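Local coordinates for protein transcriptional regulator (Corynebacterium diphtheriae, PDB 3LMM) that is of uncharacterised function but is named a transcriptional regulator, with an AlbA_2-type Schlafen domain and helix-turn-helix family regions that probably bind nucleic acid, at residues Leu15-Val19 / Leu130-Val134; Gln18-Ile22 / Glu36-Phe42; Ala73-Pro79 / Leu148-Val152. One frame throughout, in Å; residues are numbered along the deposited sequence.

Interaction 1: residues Leu15-Val19 / Leu130-Val134; sequences LIAQV and LAIYV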
# COMPACT_ATOMS: atom_id res chain seq x y z
N LEU A 15 -13.93 -9.08 23.04
CA LEU A 15 -14.16 -7.70 22.63
C LEU A 15 -15.64 -7.42 22.38
O LEU A 15 -16.19 -6.47 22.93
CB LEU A 15 -13.33 -7.39 21.38
CG LEU A 15 -12.25 -6.30 21.45
CD1 LEU A 15 -11.46 -6.38 22.75
CD2 LEU A 15 -11.32 -6.45 20.25
N ILE A 16 -16.29 -8.25 21.56
CA ILE A 16 -17.71 -8.05 21.29
C ILE A 16 -18.51 -8.04 22.59
O ILE A 16 -19.46 -7.27 22.74
CB ILE A 16 -18.27 -9.17 20.43
CG1 ILE A 16 -17.41 -9.34 19.19
CG2 ILE A 16 -19.70 -8.86 20.03
CD1 ILE A 16 -17.76 -10.56 18.37
N ALA A 17 -18.11 -8.91 23.52
CA ALA A 17 -18.74 -9.01 24.83
C ALA A 17 -18.63 -7.68 25.55
O ALA A 17 -19.62 -7.11 26.01
CB ALA A 17 -18.07 -10.10 25.64
N GLN A 18 -17.40 -7.19 25.67
CA GLN A 18 -17.17 -5.93 26.34
C GLN A 18 -18.12 -4.85 25.79
O GLN A 18 -18.78 -4.15 26.55
CB GLN A 18 -15.71 -5.51 26.19
CG GLN A 18 -14.76 -6.31 27.07
CD GLN A 18 -13.30 -6.03 26.77
OE1 GLN A 18 -12.80 -6.39 25.71
NE2 GLN A 18 -12.62 -5.36 27.70
N VAL A 19 -18.19 -4.74 24.46
CA VAL A 19 -19.07 -3.77 23.83
C VAL A 19 -20.52 -4.00 24.23
O VAL A 19 -21.22 -3.06 24.60
CB VAL A 19 -18.94 -3.83 22.30
CG1 VAL A 19 -19.78 -2.75 21.65
CG2 VAL A 19 -17.50 -3.65 21.91
N LEU A 130 -21.67 2.78 15.74
CA LEU A 130 -20.84 1.80 15.05
C LEU A 130 -19.82 1.17 15.99
O LEU A 130 -19.07 1.85 16.67
CB LEU A 130 -20.11 2.43 13.87
CG LEU A 130 -20.86 2.52 12.55
CD1 LEU A 130 -22.06 1.60 12.56
CD2 LEU A 130 -21.28 3.94 12.36
N ALA A 131 -19.81 -0.16 16.02
CA ALA A 131 -18.86 -0.87 16.83
C ALA A 131 -17.75 -1.25 15.87
O ALA A 131 -17.98 -1.99 14.92
CB ALA A 131 -19.49 -2.12 17.41
N ILE A 132 -16.55 -0.72 16.09
CA ILE A 132 -15.46 -1.08 15.21
C ILE A 132 -14.46 -1.97 15.93
O ILE A 132 -13.90 -1.59 16.96
CB ILE A 132 -14.72 0.14 14.70
CG1 ILE A 132 -15.65 1.04 13.93
CG2 ILE A 132 -13.60 -0.31 13.80
CD1 ILE A 132 -15.00 2.28 13.43
N TYR A 133 -14.25 -3.16 15.38
CA TYR A 133 -13.33 -4.11 15.98
C TYR A 133 -12.05 -4.14 15.17
O TYR A 133 -12.03 -4.58 14.01
CB TYR A 133 -13.96 -5.50 16.03
CG TYR A 133 -15.19 -5.56 16.91
CD1 TYR A 133 -15.08 -5.46 18.29
CD2 TYR A 133 -16.46 -5.64 16.35
CE1 TYR A 133 -16.22 -5.44 19.10
CE2 TYR A 133 -17.61 -5.62 17.15
CZ TYR A 133 -17.49 -5.51 18.52
OH TYR A 133 -18.62 -5.46 19.31
N VAL A 134 -10.97 -3.67 15.78
CA VAL A 134 -9.70 -3.66 15.10
C VAL A 134 -8.72 -4.64 15.76
O VAL A 134 -8.54 -4.63 16.97
CB VAL A 134 -9.15 -2.19 15.01
CG1 VAL A 134 -9.75 -1.35 16.12
CG2 VAL A 134 -7.63 -2.16 15.05
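Tyr133 carries most of this contact, its ring set against Leu15, Ile16 and Val19 where helix 10-24 lies on one face of the mixed four-stranded sheet of the Schlafen AlbA_2 region. The layering is that of an alpha/beta sandwich: the axes of 15-19 and 130-134 pass 10.0 Å apart, and their N-to-C directions make 154°, so helix and strand run roughly antiparallel. Strand alternation selects the contact residues, because Ala131 and Tyr133 start out toward the helix, Ile132 and Val134 away from it. Val134 instead meets helix 62-77.

The aromatic contribution is a CH-pi contact. Ile16 CG1 sits 4.2 Å from the centroid of the Tyr133 ring, 24° off the ring normal, which places it over a face but displaced toward the rim. The first torsion of Ile16 explains this, for CG1 lies beside the backbone N (chi1 -52°), and the two side chains cross at about a right angle.

The remainder is apolar packing without a hydrogen bond between the segments. Leu15 approaches the ring through its CB, 4.0 Å from Tyr133 CD1. Val19 divides its two methyls: CG1 reaches the strand's smaller side chain, 4.3 Å from Ala131 CB, while CG2 turns to the tyrosine. Ala83 of the adjacent strand 82-86 touches Leu15, Val19 and Tyr133, extending the same apolar layer across the sheet. Val19 comes from the direction opposite to Tyr133 and meets its ring obliquely, with CG2 3.6 Å from Tyr133 CE1.

Interaction 2: residues Gln18-Ile22 / Glu36-Phe42; sequences QVESI and ETQSVDF. With CO (cobalt (II) ion), chain E.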
# COMPACT_ATOMS: atom_id res chain seq x y z
N GLN A 18 -17.40 -7.19 25.67
CA GLN A 18 -17.17 -5.93 26.34
C GLN A 18 -18.12 -4.85 25.79
O GLN A 18 -18.78 -4.15 26.55
CB GLN A 18 -15.71 -5.51 26.19
CG GLN A 18 -14.76 -6.31 27.07
CD GLN A 18 -13.30 -6.03 26.77
OE1 GLN A 18 -12.80 -6.39 25.71
NE2 GLN A 18 -12.62 -5.36 27.70
N VAL A 19 -18.19 -4.74 24.46
CA VAL A 19 -19.07 -3.77 23.83
C VAL A 19 -20.52 -4.00 24.23
O VAL A 19 -21.22 -3.06 24.60
CB VAL A 19 -18.94 -3.83 22.30
CG1 VAL A 19 -19.78 -2.75 21.65
CG2 VAL A 19 -17.50 -3.65 21.91
N GLU A 20 -20.98 -5.24 24.17
CA GLU A 20 -22.37 -5.52 24.55
C GLU A 20 -22.61 -4.98 25.95
O GLU A 20 -23.62 -4.34 26.21
CB GLU A 20 -22.62 -7.02 24.50
CG GLU A 20 -22.43 -7.58 23.11
CD GLU A 20 -23.57 -7.26 22.17
OE1 GLU A 20 -24.07 -6.10 22.18
OE2 GLU A 20 -23.96 -8.16 21.40
N SER A 21 -21.66 -5.26 26.85
CA SER A 21 -21.74 -4.80 28.23
C SER A 21 -21.91 -3.28 28.32
O SER A 21 -22.90 -2.78 28.85
CB SER A 21 -20.48 -5.24 28.99
OG SER A 21 -20.27 -4.45 30.15
N ILE A 22 -20.92 -2.55 27.81
CA ILE A 22 -20.98 -1.10 27.82
C ILE A 22 -22.36 -0.65 27.36
O ILE A 22 -22.98 0.22 27.98
CB ILE A 22 -19.94 -0.47 26.86
CG1 ILE A 22 -18.52 -0.73 27.35
CG2 ILE A 22 -20.20 1.03 26.73
CD1 ILE A 22 -18.18 -0.02 28.63
N GLU A 36 -13.77 -4.25 33.61
CA GLU A 36 -13.72 -5.17 32.48
C GLU A 36 -13.83 -4.54 31.10
O GLU A 36 -13.19 -4.99 30.16
CB GLU A 36 -14.81 -6.23 32.60
CG GLU A 36 -14.51 -7.31 33.63
CD GLU A 36 -13.31 -8.16 33.26
OE1 GLU A 36 -12.92 -9.02 34.09
OE2 GLU A 36 -12.75 -7.99 32.14
N THR A 37 -14.63 -3.51 30.99
CA THR A 37 -14.82 -2.87 29.70
C THR A 37 -14.24 -1.47 29.69
O THR A 37 -14.72 -0.60 28.98
CB THR A 37 -16.31 -2.81 29.38
OG1 THR A 37 -17.00 -2.20 30.47
CG2 THR A 37 -16.85 -4.21 29.17
N GLN A 38 -13.18 -1.25 30.47
CA GLN A 38 -12.57 0.07 30.55
C GLN A 38 -11.81 0.50 29.32
O GLN A 38 -11.74 1.69 29.02
CB GLN A 38 -11.62 0.12 31.75
CG GLN A 38 -10.83 1.41 31.89
CD GLN A 38 -9.85 1.36 33.06
OE1 GLN A 38 -9.18 2.35 33.37
NE2 GLN A 38 -9.76 0.20 33.71
N SER A 39 -11.25 -0.46 28.59
CA SER A 39 -10.45 -0.12 27.42
C SER A 39 -11.20 0.18 26.14
O SER A 39 -10.60 0.62 25.16
CB SER A 39 -9.43 -1.22 27.17
OG SER A 39 -8.46 -1.21 28.19
N VAL A 40 -12.51 -0.04 26.13
CA VAL A 40 -13.26 0.24 24.92
C VAL A 40 -13.08 1.72 24.59
O VAL A 40 -13.17 2.58 25.46
CB VAL A 40 -14.73 -0.15 25.11
CG1 VAL A 40 -15.51 0.13 23.85
CG2 VAL A 40 -14.82 -1.63 25.45
N ASP A 41 -12.81 1.99 23.32
CA ASP A 41 -12.58 3.35 22.84
C ASP A 41 -13.85 4.07 22.44
O ASP A 41 -14.47 3.73 21.42
CB ASP A 41 -11.62 3.29 21.63
CG ASP A 41 -10.87 4.59 21.40
OD1 ASP A 41 -11.15 5.58 22.11
OD2 ASP A 41 -9.99 4.64 20.51
N PHE A 42 -14.24 5.08 23.22
CA PHE A 42 -15.44 5.88 22.92
C PHE A 42 -15.06 7.01 21.99
O PHE A 42 -14.23 7.84 22.34
CB PHE A 42 -16.04 6.51 24.18
CG PHE A 42 -16.74 5.53 25.08
CD1 PHE A 42 -17.20 5.93 26.33
CD2 PHE A 42 -16.93 4.21 24.69
CE1 PHE A 42 -17.82 5.03 27.18
CE2 PHE A 42 -17.56 3.30 25.53
CZ PHE A 42 -18.01 3.71 26.78
CO CO E . -11.77 7.95 23.15
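Phe42 faces two ways: its ring packs on Ile22 of helix 10-24, while its backbone carbonyl holds a metal, Phe42 O lying 2.6 Å from the cobalt ion. The segments join the helix to the loop that leads into strand 41-43, an outermost strand of the four-stranded mixed sheet in the Schlafen AlbA_2 region. Asp41 contributes OD1 to the same ion at 2.7 Å, and Asp90 is the third protein residue of the site. Asp41 OD1 also forms a salt bridge with Arg151, whose guanidinium probably offsets part of the carboxylate's negative charge, while the Glu71 carboxylate lies close to Asp41 OD2.

On the helix side, Ile22 CG2 comes to the edge of the Phe42 ring, near its plane, 3.5 Å from Phe42 CZ. Its other branch turns toward the loop: CG1 is 4.3 Å from Val40 CG2, and CD1 extends alongside Thr37. Val40 CG2 meets Gln18 as well, at 4.0 Å from its CB, so this valine methyl bridges residues one helical turn apart.

Thr37 fits against that same turn through its methyl. CG2 sits beside the backbone N and packs on Gln18 CB, while chi1 of 53° puts OG1 between the backbone N and the carbonyl carbon. That hydroxyl is hydrogen-bonded to Thr34.

The polar tie across the segments comes from Gln18, whose chain runs extended beyond CG to the backbone of Glu36. The donor lies in the carbonyl plane, and the acceptor nearly in the glutamine amide plane. The bond from Gln18 NE2 to Glu36 O measures 2.6 Å, with an N-H...O angle of 154°.

Interaction 3: residues Ala73-Pro79 / Leu148-Val152; sequences ACMANTP and LRWRV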
# COMPACT_ATOMS: atom_id res chain seq x y z
N ALA A 73 -5.62 3.12 13.53
CA ALA A 73 -4.20 2.84 13.50
C ALA A 73 -3.64 2.80 14.94
O ALA A 73 -2.75 2.01 15.23
CB ALA A 73 -3.45 3.87 12.67
N CYS A 74 -4.15 3.63 15.86
CA CYS A 74 -3.63 3.56 17.23
C CYS A 74 -3.86 2.18 17.75
O CYS A 74 -2.97 1.53 18.27
CB CYS A 74 -4.35 4.49 18.20
SG CYS A 74 -3.50 6.05 18.47
N MSE A 75 -5.11 1.76 17.62
CA MSE A 75 -5.54 0.48 18.12
C MSE A 75 -4.74 -0.64 17.51
O MSE A 75 -3.97 -1.31 18.21
CB MSE A 75 -7.01 0.28 17.81
CG MSE A 75 -7.65 -0.72 18.72
SE MSE A 75 -7.73 -0.10 20.54
CE MSE A 75 -6.12 -0.87 21.23
N ALA A 76 -4.91 -0.84 16.21
CA ALA A 76 -4.20 -1.89 15.51
C ALA A 76 -2.72 -1.92 15.86
O ALA A 76 -2.10 -2.98 15.83
CB ALA A 76 -4.38 -1.72 14.00
N ASN A 77 -2.16 -0.77 16.22
CA ASN A 77 -0.75 -0.70 16.58
C ASN A 77 -0.47 -1.16 17.98
O ASN A 77 0.65 -1.54 18.29
CB ASN A 77 -0.20 0.71 16.45
CG ASN A 77 0.01 1.12 15.03
OD1 ASN A 77 0.46 0.33 14.21
ND2 ASN A 77 -0.29 2.38 14.72
N THR A 78 -1.45 -1.08 18.87
CA THR A 78 -1.18 -1.52 20.23
C THR A 78 -1.43 -3.02 20.26
O THR A 78 -2.40 -3.50 19.68
CB THR A 78 -2.09 -0.85 21.25
OG1 THR A 78 -3.04 -1.81 21.71
CG2 THR A 78 -2.85 0.29 20.63
N PRO A 79 -0.58 -3.78 20.96
CA PRO A 79 -0.85 -5.22 20.98
C PRO A 79 -2.22 -5.57 21.57
O PRO A 79 -2.70 -4.93 22.50
CB PRO A 79 0.32 -5.77 21.80
CG PRO A 79 0.59 -4.67 22.77
CD PRO A 79 0.50 -3.43 21.90
N LEU A 148 3.11 6.86 13.85
CA LEU A 148 3.00 5.53 14.38
C LEU A 148 2.82 5.62 15.90
O LEU A 148 3.80 5.74 16.64
CB LEU A 148 4.27 4.75 14.04
CG LEU A 148 4.45 3.42 14.76
CD1 LEU A 148 3.22 2.58 14.53
CD2 LEU A 148 5.70 2.72 14.26
N ARG A 149 1.58 5.57 16.36
CA ARG A 149 1.30 5.65 17.78
C ARG A 149 0.33 4.55 18.20
O ARG A 149 -0.38 3.98 17.37
CB ARG A 149 0.76 7.05 18.13
CG ARG A 149 -0.02 7.74 17.02
CD ARG A 149 0.22 9.25 17.02
NE ARG A 149 -0.51 9.96 18.06
CZ ARG A 149 -0.16 11.14 18.56
NH1 ARG A 149 -0.89 11.71 19.51
NH2 ARG A 149 0.93 11.76 18.12
N TRP A 150 0.30 4.25 19.49
CA TRP A 150 -0.58 3.21 20.00
C TRP A 150 -1.32 3.64 21.26
O TRP A 150 -0.86 4.50 21.99
CB TRP A 150 0.22 1.95 20.29
CG TRP A 150 1.36 2.14 21.24
CD1 TRP A 150 1.71 3.28 21.92
CD2 TRP A 150 2.31 1.14 21.62
NE1 TRP A 150 2.83 3.05 22.70
CE2 TRP A 150 3.21 1.74 22.54
CE3 TRP A 150 2.49 -0.20 21.28
CZ2 TRP A 150 4.27 1.04 23.11
CZ3 TRP A 150 3.54 -0.90 21.85
CH2 TRP A 150 4.42 -0.27 22.76
N ARG A 151 -2.47 3.02 21.52
CA ARG A 151 -3.29 3.31 22.70
C ARG A 151 -2.57 3.16 24.04
O ARG A 151 -1.89 2.16 24.29
CB ARG A 151 -4.51 2.40 22.72
CG ARG A 151 -5.78 2.97 22.11
CD ARG A 151 -6.24 4.21 22.85
NE ARG A 151 -7.69 4.26 23.06
CZ ARG A 151 -8.32 3.75 24.12
NH1 ARG A 151 -7.64 3.14 25.08
NH2 ARG A 151 -9.64 3.90 24.25
N VAL A 152 -2.68 4.16 24.91
CA VAL A 152 -2.09 4.00 26.23
C VAL A 152 -3.24 4.05 27.25
O VAL A 152 -3.84 3.02 27.56
CB VAL A 152 -1.03 5.07 26.58
CG1 VAL A 152 -0.52 4.84 27.99
CG2 VAL A 152 0.14 4.97 25.61
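Asn77, the last residue of helix 62-77, donates its side-chain amide to the backbone of the short, loosely paired strand 149-151, with Asn77 ND2 3.1 Å from Arg149 O. The bond bends to 148° at the hydrogen, and the donor is tilted from the carbonyl plane. Arg149 O meets the helix a second time one turn earlier, in a CA-H...O contact from Cys74 CA at 3.3 Å. One strand carbonyl is thus approached by two helix residues.

Van der Waals contacts flank this polar centre. Leu148 CD1 packs obliquely on the amide of Asn77, 3.6 Å from its CG. Beyond the helix end, Pro79 CD reaches the six-membered part of the Trp150 indole, 3.8 Å from CE3. Trp150 has CG between its backbone N and carbonyl carbon (chi1 57°), which stands the indole up beside Asn77 and Pro79. The selenomethionine Met75 starts away from the strand, but bends at chi2 and chi3 so that its end returns to Arg151, with CE 3.9 Å from Arg151 CB and SE against Arg151 CG.

Further out, the other end of the Asn77 amide is held too, OD1 accepting from Ile141 N, and the residue's backbone O accepts from Trp164 NE1. Cys74 SG is disulfide-bonded to Cys156, while Arg151 reaches on to the cobalt site.

The axes of helix and strand approach to 5.7 Å and cross at 78°. This close, nearly perpendicular packing is that of a two-stranded beta hairpin, 149-151 with 156-158, laid across the C-terminal end of a helix and stapled to it by the Cys74-Cys156 disulfide.

Interactions 1 and 2 share helix 10-24 and the residues Gln18 and Val19, with centres about 8 Å apart, but work differently. Interaction 1 is a buried, apolar seam over the middle of the sheet; interaction 2 lies at its margin, is partly exposed, and adds an amide-to-carbonyl bond and metal ligation. Interaction 3 is also buried, yet depends on backbone carbonyls and a disulfide-bearing helix. It meets interaction 1 through Val134, whose CG1 is 3.4 Å from Met75 CG, on the sheet face opposite helix 10-24. Its tie to interaction 2 is ionic instead: Arg151 NH2 lies 3.1 Å from Asp41 OD1.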